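Local structure of ethylbenzene dehydrogenase beta-subunit (Aromatoleum aromaticum, 2IVF) at residues W53-T58 against K62-D67; E69-G74 against P82-T87; C194-I199 against L258-E263. The protein is the iron-sulfur subunit of a multi-subunit dehydrogenase, a ferredoxin-like protein that holds four iron-sulfur clusters and probably passes electrons between them. One frame throughout, in Å; residues are numbered along the deposited sequence.

Contact 1 (W53-T58 against K62-D67). With SF4 (iron/sulfur cluster), chain U.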
loop_
_atom_site.group_PDB
_atom_site.type_symbol
_atom_site.label_atom_id
_atom_site.label_comp_id
_atom_site.label_asym_id
_atom_site.label_seq_id
_atom_site.Cartn_x
_atom_site.Cartn_y
_atom_site.Cartn_z
ATOM N N TRP B 53 0.951 -16.646 9.646
ATOM C CA TRP B 53 2.024 -17.054 10.553
ATOM C C TRP B 53 2.834 -15.827 10.904
ATOM O O TRP B 53 3.182 -15.648 12.047
ATOM C CB TRP B 53 2.925 -18.094 9.942
ATOM C CG TRP B 53 2.313 -19.404 9.614
ATOM C CD1 TRP B 53 1.107 -19.911 10.034
ATOM C CD2 TRP B 53 2.944 -20.449 8.864
ATOM N NE1 TRP B 53 0.956 -21.174 9.577
ATOM C CE2 TRP B 53 2.067 -21.545 8.866
ATOM C CE3 TRP B 53 4.179 -20.562 8.206
ATOM C CZ2 TRP B 53 2.348 -22.716 8.189
ATOM C CZ3 TRP B 53 4.480 -21.720 7.577
ATOM C CH2 TRP B 53 3.572 -22.802 7.573
ATOM N N ASN B 54 3.101 -14.962 9.924
ATOM C CA ASN B 54 3.565 -13.639 10.202
ATOM C C ASN B 54 2.347 -12.766 10.112
ATOM O O ASN B 54 1.639 -12.758 9.086
ATOM C CB ASN B 54 4.602 -13.131 9.200
ATOM C CG ASN B 54 5.020 -11.718 9.517
ATOM O OD1 ASN B 54 6.084 -11.501 10.062
ATOM N ND2 ASN B 54 4.138 -10.735 9.225
ATOM N N ASN B 55 2.057 -12.096 11.219
ATOM C CA ASN B 55 0.900 -11.231 11.263
ATOM C C ASN B 55 1.278 -9.838 11.737
ATOM O O ASN B 55 2.190 -9.669 12.545
ATOM C CB ASN B 55 -0.212 -11.817 12.139
ATOM C CG ASN B 55 0.265 -12.257 13.463
ATOM O OD1 ASN B 55 0.688 -13.428 13.627
ATOM N ND2 ASN B 55 0.164 -11.396 14.432
ATOM N N VAL B 56 0.570 -8.850 11.231
ATOM C CA VAL B 56 0.826 -7.461 11.642
ATOM C C VAL B 56 -0.463 -6.748 11.894
ATOM O O VAL B 56 -1.332 -6.721 11.038
ATOM C CB VAL B 56 1.633 -6.654 10.613
ATOM C CG1 VAL B 56 1.994 -5.337 11.216
ATOM C CG2 VAL B 56 2.884 -7.384 10.132
ATOM N N THR B 57 -0.637 -6.227 13.107
ATOM C CA THR B 57 -1.852 -5.497 13.406
ATOM C C THR B 57 -1.523 -4.215 14.124
ATOM O O THR B 57 -0.415 -4.001 14.577
ATOM C CB THR B 57 -2.815 -6.340 14.283
ATOM O OG1 THR B 57 -2.135 -6.742 15.476
ATOM C CG2 THR B 57 -3.324 -7.608 13.500
ATOM N N THR B 58 -2.528 -3.386 14.260
ATOM C CA THR B 58 -2.348 -2.075 14.880
ATOM C C THR B 58 -2.530 -2.269 16.391
ATOM O O THR B 58 -3.365 -3.073 16.837
ATOM C CB THR B 58 -3.313 -1.030 14.275
ATOM O OG1 THR B 58 -3.037 -0.894 12.859
ATOM C CG2 THR B 58 -3.213 0.373 14.980
ATOM N N LYS B 62 -7.246 -5.508 18.776
ATOM C CA LYS B 62 -7.638 -6.855 19.225
ATOM C C LYS B 62 -6.543 -7.896 18.906
ATOM O O LYS B 62 -6.544 -8.989 19.462
ATOM C CB LYS B 62 -8.979 -7.257 18.630
ATOM C CG LYS B 62 -10.141 -6.403 19.170
ATOM C CD LYS B 62 -11.456 -6.875 18.695
ATOM C CE LYS B 62 -12.588 -5.915 19.061
ATOM N NZ LYS B 62 -13.826 -6.578 18.561
ATOM N N GLY B 63 -5.588 -7.510 18.062
ATOM C CA GLY B 63 -4.497 -8.366 17.689
ATOM C C GLY B 63 -4.948 -9.488 16.779
ATOM O O GLY B 63 -6.000 -9.422 16.122
ATOM N N TYR B 64 -4.106 -10.503 16.711
ATOM C CA TYR B 64 -4.289 -11.592 15.795
ATOM C C TYR B 64 -3.802 -12.874 16.440
ATOM O O TYR B 64 -2.706 -12.899 16.916
ATOM C CB TYR B 64 -3.510 -11.379 14.507
ATOM C CG TYR B 64 -3.678 -12.569 13.576
ATOM C CD1 TYR B 64 -4.789 -12.693 12.796
ATOM C CD2 TYR B 64 -2.782 -13.618 13.588
ATOM C CE1 TYR B 64 -4.974 -13.758 11.967
ATOM C CE2 TYR B 64 -2.952 -14.698 12.763
ATOM C CZ TYR B 64 -4.057 -14.784 11.956
ATOM O OH TYR B 64 -4.225 -15.901 11.147
ATOM N N PRO B 65 -4.623 -13.923 16.486
ATOM C CA PRO B 65 -6.032 -13.878 16.198
ATOM C C PRO B 65 -6.710 -12.894 17.132
ATOM O O PRO B 65 -6.128 -12.495 18.154
ATOM C CB PRO B 65 -6.516 -15.294 16.497
ATOM C CG PRO B 65 -5.303 -16.125 16.418
ATOM C CD PRO B 65 -4.157 -15.286 16.804
ATOM N N ARG B 66 -7.914 -12.510 16.752
ATOM C CA ARG B 66 -8.760 -11.646 17.546
ATOM C C ARG B 66 -8.796 -12.041 19.024
ATOM O O ARG B 66 -9.131 -13.162 19.371
ATOM C CB ARG B 66 -10.171 -11.677 16.998
ATOM C CG ARG B 66 -11.110 -10.665 17.661
ATOM C CD ARG B 66 -12.433 -10.580 16.955
ATOM N NE ARG B 66 -13.114 -11.854 16.769
ATOM C CZ ARG B 66 -14.348 -11.983 16.280
ATOM N NH1 ARG B 66 -15.087 -10.907 15.955
ATOM N NH2 ARG B 66 -14.881 -13.191 16.168
ATOM N N ASP B 67 -8.467 -11.067 19.868
ATOM C CA ASP B 67 -8.525 -11.170 21.290
ATOM C C ASP B 67 -7.682 -12.318 21.777
ATOM O O ASP B 67 -8.035 -12.929 22.741
ATOM C CB ASP B 67 -9.979 -11.274 21.778
ATOM C CG ASP B 67 -10.728 -9.944 21.665
ATOM O OD1 ASP B 67 -10.073 -8.899 21.641
ATOM O OD2 ASP B 67 -11.968 -9.949 21.615
HETATM FE FE1 SF4 U . 7.809 -17.924 10.190
HETATM FE FE2 SF4 U . 6.544 -17.261 7.985
HETATM FE FE3 SF4 U . 8.379 -15.590 9.017
HETATM FE FE4 SF4 U . 9.226 -17.849 7.825
HETATM S S1 SF4 U . 8.166 -16.089 6.805
HETATM S S2 SF4 U . 9.903 -17.096 9.864
HETATM S S3 SF4 U . 7.506 -19.322 8.365
HETATM S S4 SF4 U . 6.329 -16.217 9.961
HETATM O O HOH W 1 -5.230 -5.124 16.381
#

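Contact 2 (E69-G74 against P82-T87)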
loop_
_atom_site.group_PDB
_atom_site.type_symbol
_atom_site.label_atom_id
_atom_site.label_comp_id
_atom_site.label_asym_id
_atom_site.label_seq_id
_atom_site.Cartn_x
_atom_site.Cartn_y
_atom_site.Cartn_z
ATOM N N GLU B 69 -5.155 -12.360 23.492
ATOM C CA GLU B 69 -4.727 -12.043 24.876
ATOM C C GLU B 69 -5.786 -12.385 25.871
ATOM O O GLU B 69 -5.531 -12.334 27.086
ATOM C CB GLU B 69 -4.332 -10.539 24.994
ATOM C CG GLU B 69 -3.180 -10.169 24.149
ATOM C CD GLU B 69 -2.968 -8.657 23.960
ATOM O OE1 GLU B 69 -3.927 -7.996 23.576
ATOM O OE2 GLU B 69 -1.830 -8.146 24.170
ATOM N N ARG B 70 -6.978 -12.738 25.388
ATOM C CA ARG B 70 -8.047 -13.215 26.261
ATOM C C ARG B 70 -8.267 -14.724 26.174
ATOM O O ARG B 70 -9.176 -15.226 26.798
ATOM C CB ARG B 70 -9.360 -12.535 25.890
ATOM C CG ARG B 70 -9.277 -11.028 25.902
ATOM C CD ARG B 70 -10.601 -10.411 26.280
ATOM N NE ARG B 70 -10.339 -9.110 26.906
ATOM C CZ ARG B 70 -10.834 -7.939 26.490
ATOM N NH1 ARG B 70 -11.667 -7.868 25.442
ATOM N NH2 ARG B 70 -10.501 -6.824 27.145
ATOM N N LYS B 71 -7.469 -15.433 25.401
ATOM C CA LYS B 71 -7.782 -16.813 25.073
ATOM C C LYS B 71 -6.970 -17.862 25.859
ATOM O O LYS B 71 -6.948 -19.053 25.503
ATOM C CB LYS B 71 -7.754 -17.018 23.578
ATOM C CG LYS B 71 -8.922 -16.281 22.871
ATOM C CD LYS B 71 -8.922 -16.561 21.366
ATOM C CE LYS B 71 -10.229 -16.144 20.712
ATOM N NZ LYS B 71 -10.727 -14.859 21.193
ATOM N N GLY B 72 -6.297 -17.423 26.916
ATOM C CA GLY B 72 -5.666 -18.357 27.833
ATOM C C GLY B 72 -4.451 -19.083 27.275
ATOM O O GLY B 72 -3.839 -18.635 26.322
ATOM N N GLY B 73 -4.124 -20.216 27.884
ATOM C CA GLY B 73 -2.922 -20.956 27.533
ATOM C C GLY B 73 -1.723 -20.450 28.309
ATOM O O GLY B 73 -1.846 -19.620 29.215
ATOM N N GLY B 74 -0.555 -20.963 27.968
ATOM C CA GLY B 74 0.683 -20.559 28.616
ATOM C C GLY B 74 0.805 -21.038 30.041
ATOM O O GLY B 74 0.083 -21.942 30.449
ATOM N N PRO B 82 -5.651 -23.153 31.202
ATOM C CA PRO B 82 -6.525 -23.614 30.136
ATOM C C PRO B 82 -6.690 -22.517 29.120
ATOM O O PRO B 82 -6.465 -21.334 29.419
ATOM C CB PRO B 82 -7.835 -23.927 30.852
ATOM C CG PRO B 82 -7.814 -23.050 32.063
ATOM C CD PRO B 82 -6.379 -22.951 32.467
ATOM N N GLY B 83 -7.005 -22.901 27.894
ATOM C CA GLY B 83 -7.169 -21.938 26.835
ATOM C C GLY B 83 -8.361 -22.267 25.967
ATOM O O GLY B 83 -9.017 -23.269 26.179
ATOM N N VAL B 84 -8.655 -21.399 25.005
ATOM C CA VAL B 84 -9.808 -21.619 24.132
ATOM C C VAL B 84 -9.400 -21.491 22.684
ATOM O O VAL B 84 -8.447 -20.800 22.361
ATOM C CB VAL B 84 -10.984 -20.659 24.436
ATOM C CG1 VAL B 84 -11.440 -20.797 25.883
ATOM C CG2 VAL B 84 -10.633 -19.274 24.173
ATOM N N LEU B 85 -10.147 -22.148 21.808
ATOM C CA LEU B 85 -9.789 -22.236 20.423
ATOM C C LEU B 85 -10.309 -21.031 19.686
ATOM O O LEU B 85 -11.480 -20.655 19.845
ATOM C CB LEU B 85 -10.366 -23.497 19.793
ATOM C CG LEU B 85 -9.730 -24.775 20.316
ATOM C CD1 LEU B 85 -10.544 -25.965 19.896
ATOM C CD2 LEU B 85 -8.299 -24.881 19.847
ATOM N N PRO B 86 -9.455 -20.418 18.871
ATOM C CA PRO B 86 -9.960 -19.424 17.954
ATOM C C PRO B 86 -10.805 -20.002 16.842
ATOM O O PRO B 86 -10.617 -21.154 16.405
ATOM C CB PRO B 86 -8.701 -18.823 17.337
ATOM C CG PRO B 86 -7.591 -19.355 18.081
ATOM C CD PRO B 86 -8.005 -20.578 18.758
ATOM N N THR B 87 -11.696 -19.156 16.353
ATOM C CA THR B 87 -12.543 -19.497 15.238
ATOM C C THR B 87 -11.860 -19.031 13.957
ATOM O O THR B 87 -10.824 -18.352 13.993
ATOM C CB THR B 87 -13.882 -18.787 15.377
ATOM O OG1 THR B 87 -13.604 -17.382 15.411
ATOM C CG2 THR B 87 -14.658 -19.241 16.661
#

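Contact 3 (C194-I199 against L258-E263). With SF4 (iron/sulfur cluster), chain S.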
loop_
_atom_site.group_PDB
_atom_site.type_symbol
_atom_site.label_atom_id
_atom_site.label_comp_id
_atom_site.label_asym_id
_atom_site.label_seq_id
_atom_site.Cartn_x
_atom_site.Cartn_y
_atom_site.Cartn_z
ATOM N N CYS B 194 -1.014 -22.493 23.519
ATOM C CA CYS B 194 -0.125 -21.438 23.092
ATOM C C CYS B 194 -0.792 -20.109 23.428
ATOM O O CYS B 194 -1.805 -19.782 22.840
ATOM C CB CYS B 194 0.171 -21.489 21.600
ATOM S SG CYS B 194 0.900 -19.921 21.027
ATOM N N PRO B 195 -0.207 -19.336 24.362
ATOM C CA PRO B 195 -0.864 -18.122 24.803
ATOM C C PRO B 195 -0.752 -17.030 23.782
ATOM O O PRO B 195 -1.346 -15.975 23.962
ATOM C CB PRO B 195 -0.071 -17.754 26.036
ATOM C CG PRO B 195 1.269 -18.226 25.737
ATOM C CD PRO B 195 1.092 -19.515 25.014
ATOM N N TYR B 196 0.039 -17.264 22.738
ATOM C CA TYR B 196 0.119 -16.323 21.599
ATOM C C TYR B 196 -0.826 -16.645 20.439
ATOM O O TYR B 196 -0.905 -15.895 19.419
ATOM C CB TYR B 196 1.549 -16.317 21.096
ATOM C CG TYR B 196 2.512 -15.855 22.130
ATOM C CD1 TYR B 196 2.777 -14.495 22.320
ATOM C CD2 TYR B 196 3.180 -16.764 22.904
ATOM C CE1 TYR B 196 3.654 -14.060 23.343
ATOM C CE2 TYR B 196 4.086 -16.357 23.906
ATOM C CZ TYR B 196 4.332 -15.000 24.113
ATOM O OH TYR B 196 5.229 -14.674 25.120
ATOM N N LYS B 197 -1.474 -17.800 20.543
ATOM C CA LYS B 197 -2.287 -18.379 19.465
ATOM C C LYS B 197 -1.554 -18.382 18.141
ATOM O O LYS B 197 -2.085 -17.934 17.117
ATOM C CB LYS B 197 -3.660 -17.699 19.394
ATOM C CG LYS B 197 -4.483 -17.912 20.678
ATOM C CD LYS B 197 -4.868 -19.394 20.829
ATOM C CE LYS B 197 -5.485 -19.781 22.160
ATOM N NZ LYS B 197 -4.579 -19.751 23.343
ATOM N N ALA B 198 -0.301 -18.850 18.211
ATOM C CA ALA B 198 0.621 -18.899 17.072
ATOM C C ALA B 198 0.653 -20.301 16.415
ATOM O O ALA B 198 1.540 -20.621 15.623
ATOM C CB ALA B 198 2.019 -18.467 17.511
ATOM N N ILE B 199 -0.301 -21.156 16.759
ATOM C CA ILE B 199 -0.506 -22.412 16.047
ATOM C C ILE B 199 -1.930 -22.370 15.541
ATOM O O ILE B 199 -2.832 -21.901 16.258
ATOM C CB ILE B 199 -0.352 -23.661 16.948
ATOM C CG1 ILE B 199 0.966 -23.678 17.692
ATOM C CG2 ILE B 199 -0.476 -24.932 16.125
ATOM C CD1 ILE B 199 1.332 -25.093 18.333
ATOM N N LEU B 258 12.766 -6.373 23.917
ATOM C CA LEU B 258 12.031 -7.015 24.986
ATOM C C LEU B 258 11.005 -8.023 24.498
ATOM O O LEU B 258 10.375 -7.847 23.475
ATOM C CB LEU B 258 11.292 -5.961 25.822
ATOM C CG LEU B 258 12.143 -4.837 26.379
ATOM C CD1 LEU B 258 11.254 -3.763 26.988
ATOM C CD2 LEU B 258 13.228 -5.346 27.373
ATOM N N PRO B 259 10.788 -9.078 25.295
ATOM C CA PRO B 259 9.850 -10.098 24.935
ATOM C C PRO B 259 8.422 -9.662 25.022
ATOM O O PRO B 259 8.044 -8.839 25.876
ATOM C CB PRO B 259 10.100 -11.199 25.981
ATOM C CG PRO B 259 10.596 -10.510 27.141
ATOM C CD PRO B 259 11.436 -9.364 26.581
ATOM N N LEU B 260 7.611 -10.221 24.143
ATOM C CA LEU B 260 6.189 -9.948 24.192
ATOM C C LEU B 260 5.504 -10.880 25.218
ATOM O O LEU B 260 5.579 -12.117 25.137
ATOM C CB LEU B 260 5.569 -10.026 22.777
ATOM C CG LEU B 260 4.031 -9.934 22.657
ATOM C CD1 LEU B 260 3.540 -8.544 23.002
ATOM C CD2 LEU B 260 3.562 -10.351 21.219
ATOM N N HIS B 261 4.867 -10.291 26.219
ATOM C CA HIS B 261 4.088 -11.054 27.177
ATOM C C HIS B 261 4.903 -12.199 27.824
ATOM O O HIS B 261 4.450 -13.335 27.885
ATOM C CB HIS B 261 2.818 -11.615 26.521
ATOM C CG HIS B 261 1.721 -10.602 26.299
ATOM N ND1 HIS B 261 1.192 -9.831 27.316
ATOM C CD2 HIS B 261 1.018 -10.297 25.193
ATOM C CE1 HIS B 261 0.210 -9.089 26.830
ATOM N NE2 HIS B 261 0.099 -9.343 25.540
ATOM N N ALA B 262 6.090 -11.885 28.329
ATOM C CA ALA B 262 6.924 -12.862 29.035
ATOM C C ALA B 262 6.179 -13.477 30.229
ATOM O O ALA B 262 6.545 -14.581 30.692
ATOM C CB ALA B 262 8.202 -12.211 29.498
ATOM N N GLU B 263 5.178 -12.753 30.760
ATOM C CA GLU B 263 4.385 -13.263 31.888
ATOM C C GLU B 263 3.557 -14.485 31.530
ATOM O O GLU B 263 3.073 -15.165 32.419
ATOM C CB GLU B 263 3.489 -12.207 32.544
ATOM C CG GLU B 263 2.275 -11.793 31.762
ATOM C CD GLU B 263 2.575 -10.828 30.629
ATOM O OE1 GLU B 263 3.757 -10.512 30.344
ATOM O OE2 GLU B 263 1.597 -10.349 30.026
HETATM FE FE1 SF4 S . 3.141 -20.613 20.852
HETATM FE FE2 SF4 S . 4.569 -22.823 20.859
HETATM FE FE3 SF4 S . 5.658 -20.484 21.794
HETATM FE FE4 SF4 S . 5.194 -20.768 19.105
HETATM S S1 SF4 S . 6.671 -21.988 20.402
HETATM S S2 SF4 S . 4.642 -18.965 20.436
HETATM S S3 SF4 S . 3.340 -22.069 19.118
HETATM S S4 SF4 S . 3.924 -21.668 22.744
#

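Contact 1 (W53-T58 against K62-D67)
Y64 lays its ring obliquely against the side chain of N55, and these two residues bury the most surface in the contact. The nearest approach is Y64 CD2 to N55 CG at 3.3 Å, with N55 CB at 3.5 Å from the same ring carbon. Amide and ring planes are turned 40° apart, so the pair is neither a flat stack nor a perpendicular one. Y64 holds CG anti to its backbone N (chi1 178°), which carries the ring back along the strand to N55 while its CB stays beside T57. There T57 CG2 lies 3.9 Å from Y64 CB, the two side chains crossing at about a right angle, and T57 OG1 sits 3.6 Å from G63 CA. Strand 55-59 is an outer strand of a three-stranded antiparallel sheet, paired with strand 141-149, and its N55 and T57 side chains turn to the returning loop while V56 faces helix 33-42. At the turn end a water joins the segments, apparently donating to T58 O (2.8 Å) and accepting a hydrogen bond from G63 N (2.9 Å). Beyond the contact, Y64 OH is hydrogen-bonded to S91 O and R52 N, and its ring meets Y128 edge-to-face. Just ahead of the strand, W53 brings the CE3 edge of its indole to within 3.6 Å of S3 of one [4Fe-4S] cluster, and N54 N lies 3.5 Å from S4 of that cluster.

Contact 2 (E69-G74 against P82-T87)
K71 and G73 clasp P82 and V84 through two backbone hydrogen bonds on either side of a single beta bridge, G72 with G83, which closes the base of the hairpin of strands 75-76 and 79-80. The bridge is an antiparallel, non-hydrogen-bonded pair: V84 N donates to K71 O (2.9 Å), and G73 N donates to P82 O (3.0 Å). Between these bonds the backbones close to 4.0 Å, measured from G72 CA to G83 CA. Glycines in both segments meet here, G72 and G73 with positive phi, and K71 O is pressed to 3.2 Å from G83 CA. G72 CA adds a CA-H...O contact to P82 O. V84 O, also buried by the contact, has no polar partner in the model.

The packing is looser toward solvent, where P82 and the side chain of V84 are exposed. The K71 chain runs on extended past V84, its CE coming to 4.3 Å from P86 CA, and bends at the end (chi4 42°); NZ is hydrogen-bonded to R66 O. The side chains of K71 and V84 cross at about a right angle, V84 CG2 touching K71 CG, at the aliphatic root of the lysine, at 3.7 Å.

Contact 3 (C194-I199 against L258-E263)
A short hydrogen bond, 2.6 Å from Y196 OH to L260 O, joins a cluster-binding turn to a loop some sixty residues further along the chain. The phenol is the donor and meets the carbonyl almost end-on, with a C=O...O angle of 168°; L260 O lies in the plane of the tyrosine ring, at its edge. Y196 keeps CG anti to its own carbonyl carbon (chi1 -61°), which sends the ring away from the turn and across to the loop. From this loop the ring meets little else: L260 CG is 4.2 Å from Y196 CE1, and H261 CB approaches the same ring carbon obliquely. At the near end of the ring, Y196 CD2 comes to 3.6 Å from S2 of a [4Fe-4S] cluster. The type I turn from C194 to K197 belongs to the ferredoxin-like 4Fe-4S fold, and C194 SG binds FE1 of the cluster at 2.4 Å. The same sulfur accepts a nearly straight hydrogen bond from A198 N (3.2 Å, 176°), while C194 O takes K197 N and K197 NZ from opposite faces of its plane. On the loop, H261 ND1 donates to the syn side of E263 OE2 at 2.8 Å, and NE2 is hydrogen-bonded to E69 OE2. With its OH spent on L260 O and its ring lying by S2, Y196 is probably fixed in position beside the cluster.

From the N-terminal side, contact 1 closes a short turn after strand 55-59, and contact 2 then closes the hairpin-like excursion that carries strands 75-76 and 79-80. Contact 3 bridges a much longer span, from the turn after helix 189-193 to the end of strand 258-259. The three follow one another in series, neither nested nor crossed, yet they meet in space. P65 of contact 1 packs on both P86 of contact 2 and K197 of contact 3. K197 NZ also makes a weak hydrogen bond to K71 O, linking contact 3 to contact 2. Together they join the three-stranded sheet, the glycine-rich loop and the cluster-binding turn to the edge of the mixed sheet.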